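Side-chain contacts in xyloglucan-specific endo-beta-1,4-glucanase BoGH9A (Bacteroides ovatus, PDB 6DHT), which hydrolyses internal beta-1,4-glucosidic linkages in the backbone of xyloglucan, releasing xyloglucan oligosaccharides: residues 83-88 with 94-99; 177-182 with 222-227. All blocks are in the same frame, centred on the assembly; numbering follows the deposited sequence. Where two conformers were deposited one is given.

Contact 1: residues 83-88 with 94-99; sequences PGKYIL and SVTFLI
Tyr86 lays its CB over one face of the Phe97 ring, a CH-pi contact 3.9 Å from the ring centroid, at the heart of the buried side of an antiparallel hairpin. The rings are nearly parallel, at 24°, yet slid so far apart that they barely overlap. Phe97 gets there with CG between its backbone N and carbonyl carbon (chi1 66°), which swings the ring toward the partner strand. Leu88 CB meets the ring at its edge, 4.0 Å from Phe97 CE2, while Tyr86 CE2 rests 3.7 Å from Ile99 CD1. Ile45 and Phe77 close round this layer, and Tyr86 OH is bonded to Thr82 O. With an alanine at Phe97, a gap would probably open under Tyr86 CB and the ring edge against Leu88 CB would be lost.

The other side, bearing Lys85, Thr96 and Leu98, is looser and more open to solvent. Lys85 runs out fully extended, its CB 3.7 Å from Leu98 CD2 and its CE 3.9 Å from Thr96 CB; the aliphatic chain covers its neighbours while its charge stays at the surface.

Backbone bond pairs join Gly84 to Ile99, Tyr86 to Phe97 and Leu88 to Val95. At Gly84 (phi 162°) a CB would jam against Pro83 O and crowd Tyr86 CE2, so glycine suits. Peptide groups thus supply the polar pairing, while aromatic and aliphatic side chains seal one side of this Ig-like domain sheet.

Contact 2: residues 177-182 with 222-227; sequences VNSGYS and LDWMLT
Met225 and Trp224 reach from one helix toward Ser179 and Gly180 of another, and the contact is made by these four buried residues alone. The segment axes stay 10.9 Å apart and run at 138° to each other, so long side chains must bridge the distance.

The apolar part is a methionine end set against a bare backbone. Met225 CE lies 3.7 Å from Gly180 CA; the chain leaves its backbone extended and then bends at the sulfur (chi3 81°), which turns the methyl group onto the helix. Glycine suits this place because a side-chain carbon on Gly180 would come tightly against that methyl. Methionine is long and flexible enough to cross between the helices, and Met275 of helix 265-281 also packs against it.

The polar-to-aromatic part centres on Ser179. Its OG meets the edge of the indole, in the ring plane, 3.7 Å from Trp224 CZ3, and also lies 4.2 Å from Met225 SD. Neither approach is a hydrogen bond: the small hydroxyl is satisfied mainly at Tyr175 O, in the short strand that leads into the helix, with a weak bond to Asn221 ND2 of the facing helix. Lys174 adds a cation-pi contact to Trp224.

Within each segment a hydroxyl folds back on a nearby carbonyl. Ser182 OG returns to Asn178 O at 2.8 Å, approaching from the opposite face of the carbonyl plane to Ser182 N. Thr227 OG1 bonds Trp224 O at 2.7 Å, on a lone pair, and also Ser162 OG.

Glycine and serine provide the small surface that receives Met225 and Trp224, where two helices pack within the (alpha/alpha)6 barrel, the catalytic fold of glycoside hydrolase family 9.

The two contacts follow one another along the chain and lie on opposite sides of its centre, their own centres 42 Å apart and their nearest atoms about 29 Å apart, so neither touches the other. Contact 1 belongs to the N-terminal Ig-like domain and is remote from the annotated sites. Contact 2 lies in the helical catalytic domain, where the side chain of Trp224 is about 11 Å from that of Asp171, the predicted nucleophile. The two thus differ in domain and in their distance from the probable catalytic centre, which contact 2 approaches much more closely.

Contact 1: residues 83-88 with 94-99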
loop_
_atom_site.group_PDB
_atom_site.type_symbol
_atom_site.label_atom_id
_atom_site.label_comp_id
_atom_site.label_asym_id
_atom_site.label_seq_id
_atom_site.Cartn_x
_atom_site.Cartn_y
_atom_site.Cartn_z
ATOM N N PRO A 83 19.756 -6.929 22.126
ATOM C CA PRO A 83 20.037 -5.908 21.103
ATOM C C PRO A 83 21.527 -5.691 20.867
ATOM O O PRO A 83 22.328 -5.677 21.807
ATOM C CB PRO A 83 19.409 -4.640 21.686
ATOM C CG PRO A 83 18.333 -5.137 22.583
ATOM C CD PRO A 83 18.869 -6.412 23.182
ATOM N N GLY A 84 21.896 -5.517 19.608
ATOM C CA GLY A 84 23.289 -5.345 19.252
ATOM C C GLY A 84 23.552 -5.589 17.786
ATOM O O GLY A 84 22.619 -5.821 17.007
ATOM N N LYS A 85 24.829 -5.539 17.407
ATOM C CA LYS A 85 25.254 -5.827 16.043
ATOM C C LYS A 85 25.972 -7.160 16.046
ATOM O O LYS A 85 26.799 -7.415 16.925
ATOM C CB LYS A 85 26.183 -4.725 15.522
ATOM C CG LYS A 85 26.651 -4.936 14.099
ATOM C CD LYS A 85 27.616 -3.839 13.646
ATOM C CE LYS A 85 28.142 -4.140 12.258
ATOM N NZ LYS A 85 29.010 -3.055 11.710
ATOM N N TYR A 86 25.634 -8.006 15.082
ATOM C CA TYR A 86 26.071 -9.400 15.067
ATOM C C TYR A 86 26.621 -9.775 13.697
ATOM O O TYR A 86 26.338 -9.113 12.693
ATOM C CB TYR A 86 24.910 -10.337 15.430
ATOM C CG TYR A 86 24.426 -10.139 16.834
ATOM C CD1 TYR A 86 25.011 -10.825 17.893
ATOM C CD2 TYR A 86 23.401 -9.249 17.109
ATOM C CE1 TYR A 86 24.589 -10.633 19.170
ATOM C CE2 TYR A 86 22.968 -9.049 18.388
ATOM C CZ TYR A 86 23.567 -9.755 19.425
ATOM O OH TYR A 86 23.157 -9.572 20.719
ATOM N N ILE A 87 27.424 -10.833 13.665
ATOM C CA ILE A 87 27.898 -11.388 12.409
ATOM C C ILE A 87 27.397 -12.811 12.246
ATOM O O ILE A 87 27.558 -13.631 13.150
ATOM C CB ILE A 87 29.434 -11.441 12.361
ATOM C CG1 ILE A 87 30.043 -10.073 12.677
ATOM C CG2 ILE A 87 29.910 -11.952 10.994
ATOM C CD1 ILE A 87 31.540 -10.160 13.008
ATOM N N LEU A 88 26.791 -13.091 11.101
ATOM C CA LEU A 88 26.355 -14.433 10.754
ATOM C C LEU A 88 27.404 -15.029 9.824
ATOM O O LEU A 88 27.614 -14.515 8.736
ATOM C CB LEU A 88 24.996 -14.393 10.038
ATOM C CG LEU A 88 24.259 -15.722 9.791
ATOM C CD1 LEU A 88 22.820 -15.437 9.373
ATOM C CD2 LEU A 88 24.862 -16.552 8.744
ATOM N N SER A 94 29.745 -14.396 5.063
ATOM C CA SER A 94 29.218 -13.730 6.242
ATOM C C SER A 94 28.414 -12.478 5.900
ATOM O O SER A 94 28.534 -11.917 4.818
ATOM C CB SER A 94 30.352 -13.374 7.205
ATOM O OG SER A 94 31.136 -12.314 6.693
ATOM N N VAL A 95 27.562 -12.085 6.844
ATOM C CA VAL A 95 26.797 -10.846 6.752
ATOM C C VAL A 95 26.636 -10.323 8.164
ATOM O O VAL A 95 26.562 -11.107 9.101
ATOM C CB VAL A 95 25.399 -11.039 6.103
ATOM C CG1 VAL A 95 25.533 -11.506 4.672
ATOM C CG2 VAL A 95 24.542 -12.008 6.899
ATOM N N THR A 96 26.601 -9.002 8.322
ATOM C CA THR A 96 26.326 -8.408 9.628
ATOM C C THR A 96 24.858 -8.010 9.669
ATOM O O THR A 96 24.278 -7.677 8.640
ATOM C CB THR A 96 27.175 -7.158 9.917
ATOM O OG1 THR A 96 26.822 -6.120 9.002
ATOM C CG2 THR A 96 28.654 -7.468 9.786
ATOM N N PHE A 97 24.273 -8.043 10.860
ATOM C CA PHE A 97 22.878 -7.640 11.017
ATOM C C PHE A 97 22.652 -7.057 12.396
ATOM O O PHE A 97 23.473 -7.211 13.299
ATOM C CB PHE A 97 21.956 -8.838 10.782
ATOM C CG PHE A 97 22.078 -9.925 11.818
ATOM C CD1 PHE A 97 21.280 -9.910 12.949
ATOM C CD2 PHE A 97 22.983 -10.965 11.663
ATOM C CE1 PHE A 97 21.373 -10.906 13.918
ATOM C CE2 PHE A 97 23.079 -11.958 12.626
ATOM C CZ PHE A 97 22.287 -11.937 13.742
ATOM N N LEU A 98 21.515 -6.389 12.560
ATOM C CA LEU A 98 21.170 -5.740 13.814
ATOM C C LEU A 98 19.966 -6.394 14.438
ATOM O O LEU A 98 19.021 -6.791 13.743
ATOM C CB LEU A 98 20.848 -4.262 13.582
ATOM C CG LEU A 98 21.956 -3.361 13.033
ATOM C CD1 LEU A 98 21.440 -1.957 12.827
ATOM C CD2 LEU A 98 23.145 -3.326 13.967
ATOM N N ILE A 99 19.996 -6.474 15.766
ATOM C CA ILE A 99 18.812 -6.761 16.556
ATOM C C ILE A 99 18.562 -5.491 17.343
ATOM O O ILE A 99 19.442 -5.021 18.056
ATOM C CB ILE A 99 19.040 -7.947 17.527
ATOM C CG1 ILE A 99 19.308 -9.230 16.742
ATOM C CG2 ILE A 99 17.819 -8.105 18.413
ATOM C CD1 ILE A 99 19.635 -10.459 17.642
#

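Contact 2: residues 177-182 with 222-227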
loop_
_atom_site.group_PDB
_atom_site.type_symbol
_atom_site.label_atom_id
_atom_site.label_comp_id
_atom_site.label_asym_id
_atom_site.label_seq_id
_atom_site.Cartn_x
_atom_site.Cartn_y
_atom_site.Cartn_z
ATOM N N VAL A 177 -10.210 6.053 -8.118
ATOM C CA VAL A 177 -10.327 4.695 -7.603
ATOM C C VAL A 177 -9.082 4.341 -6.814
ATOM O O VAL A 177 -9.157 3.913 -5.635
ATOM C CB VAL A 177 -10.600 3.692 -8.728
ATOM C CG1 VAL A 177 -10.350 2.260 -8.293
ATOM C CG2 VAL A 177 -12.034 3.861 -9.220
ATOM N N ASN A 178 -7.919 4.523 -7.425
ATOM C CA ASN A 178 -6.711 4.053 -6.783
ATOM C C ASN A 178 -6.358 4.901 -5.572
ATOM O O ASN A 178 -5.932 4.363 -4.537
ATOM C CB ASN A 178 -5.560 4.049 -7.774
ATOM C CG ASN A 178 -4.453 3.139 -7.340
ATOM O OD1 ASN A 178 -4.707 2.017 -6.905
ATOM N ND2 ASN A 178 -3.227 3.626 -7.404
ATOM N N SER A 179 -6.537 6.211 -5.639
ATOM C CA SER A 179 -6.137 7.025 -4.499
ATOM C C SER A 179 -7.144 6.915 -3.348
ATOM O O SER A 179 -6.732 6.943 -2.196
ATOM C CB SER A 179 -5.834 8.471 -4.903
ATOM O OG SER A 179 -6.987 9.156 -5.304
ATOM N N GLY A 180 -8.424 6.752 -3.663
ATOM C CA GLY A 180 -9.445 6.524 -2.669
ATOM C C GLY A 180 -9.207 5.227 -1.931
ATOM O O GLY A 180 -9.281 5.186 -0.701
ATOM N N TYR A 181 -8.936 4.166 -2.673
ATOM C CA TYR A 181 -8.585 2.869 -2.097
ATOM C C TYR A 181 -7.348 2.991 -1.198
ATOM O O TYR A 181 -7.298 2.454 -0.066
ATOM C CB TYR A 181 -8.258 1.865 -3.207
ATOM C CG TYR A 181 -7.503 0.698 -2.665
ATOM C CD1 TYR A 181 -8.144 -0.335 -1.983
ATOM C CD2 TYR A 181 -6.134 0.645 -2.806
ATOM C CE1 TYR A 181 -7.402 -1.404 -1.463
ATOM C CE2 TYR A 181 -5.396 -0.386 -2.291
ATOM C CZ TYR A 181 -6.036 -1.411 -1.612
ATOM O OH TYR A 181 -5.281 -2.471 -1.116
ATOM N N SER A 182 -6.332 3.680 -1.699
ATOM C CA SER A 182 -5.072 3.785 -0.978
ATOM C C SER A 182 -5.235 4.451 0.388
ATOM O O SER A 182 -4.728 3.968 1.409
ATOM C CB SER A 182 -4.040 4.546 -1.802
ATOM O OG SER A 182 -3.648 3.819 -2.981
ATOM N N LEU A 222 -7.181 13.974 -0.315
ATOM C CA LEU A 222 -8.620 14.161 -0.091
ATOM C C LEU A 222 -9.113 15.517 -0.597
ATOM O O LEU A 222 -10.211 15.616 -1.170
ATOM C CB LEU A 222 -8.958 14.026 1.387
ATOM C CG LEU A 222 -8.808 12.594 1.946
ATOM C CD1 LEU A 222 -8.734 12.577 3.495
ATOM C CD2 LEU A 222 -9.905 11.653 1.410
ATOM N N ASP A 223 -8.310 16.549 -0.383
ATOM C CA ASP A 223 -8.705 17.894 -0.808
ATOM C C ASP A 223 -8.843 17.935 -2.324
ATOM O O ASP A 223 -9.801 18.512 -2.858
ATOM C CB ASP A 223 -7.674 18.911 -0.337
ATOM C CG ASP A 223 -8.207 20.321 -0.320
ATOM O OD1 ASP A 223 -9.435 20.489 -0.159
ATOM O OD2 ASP A 223 -7.380 21.245 -0.435
ATOM N N TRP A 224 -7.904 17.318 -3.035
ATOM C CA TRP A 224 -8.059 17.181 -4.481
ATOM C C TRP A 224 -9.318 16.372 -4.841
ATOM O O TRP A 224 -10.075 16.750 -5.743
ATOM C CB TRP A 224 -6.823 16.530 -5.128
ATOM C CG TRP A 224 -7.151 16.077 -6.495
ATOM C CD1 TRP A 224 -7.488 16.874 -7.545
ATOM C CD2 TRP A 224 -7.284 14.730 -6.963
ATOM N NE1 TRP A 224 -7.785 16.114 -8.639
ATOM C CE2 TRP A 224 -7.686 14.789 -8.306
ATOM C CE3 TRP A 224 -7.086 13.474 -6.381
ATOM C CZ2 TRP A 224 -7.887 13.649 -9.065
ATOM C CZ3 TRP A 224 -7.281 12.351 -7.146
ATOM C CH2 TRP A 224 -7.679 12.436 -8.456
ATOM N N MET A 225 -9.550 15.246 -4.157
ATOM C CA MET A 225 -10.685 14.384 -4.482
ATOM C C MET A 225 -12.013 15.152 -4.460
ATOM O O MET A 225 -12.860 14.923 -5.314
ATOM C CB MET A 225 -10.749 13.187 -3.520
ATOM C CG MET A 225 -9.624 12.215 -3.692
ATOM S SD MET A 225 -9.768 10.778 -2.609
ATOM C CE MET A 225 -10.933 9.785 -3.520
ATOM N N LEU A 226 -12.185 16.036 -3.484
ATOM C CA LEU A 226 -13.391 16.868 -3.401
ATOM C C LEU A 226 -13.674 17.606 -4.714
ATOM O O LEU A 226 -14.839 17.754 -5.102
ATOM C CB LEU A 226 -13.270 17.858 -2.246
ATOM C CG LEU A 226 -13.307 17.241 -0.850
ATOM C CD1 LEU A 226 -13.005 18.313 0.158
ATOM C CD2 LEU A 226 -14.662 16.640 -0.523
ATOM N N THR A 227 -12.619 18.046 -5.396
ATOM C CA THR A 227 -12.763 18.800 -6.652
ATOM C C THR A 227 -13.168 17.931 -7.845
ATOM O O THR A 227 -13.482 18.449 -8.923
ATOM C CB THR A 227 -11.471 19.566 -7.028
ATOM O OG1 THR A 227 -10.473 18.666 -7.539
ATOM C CG2 THR A 227 -10.931 20.351 -5.843
#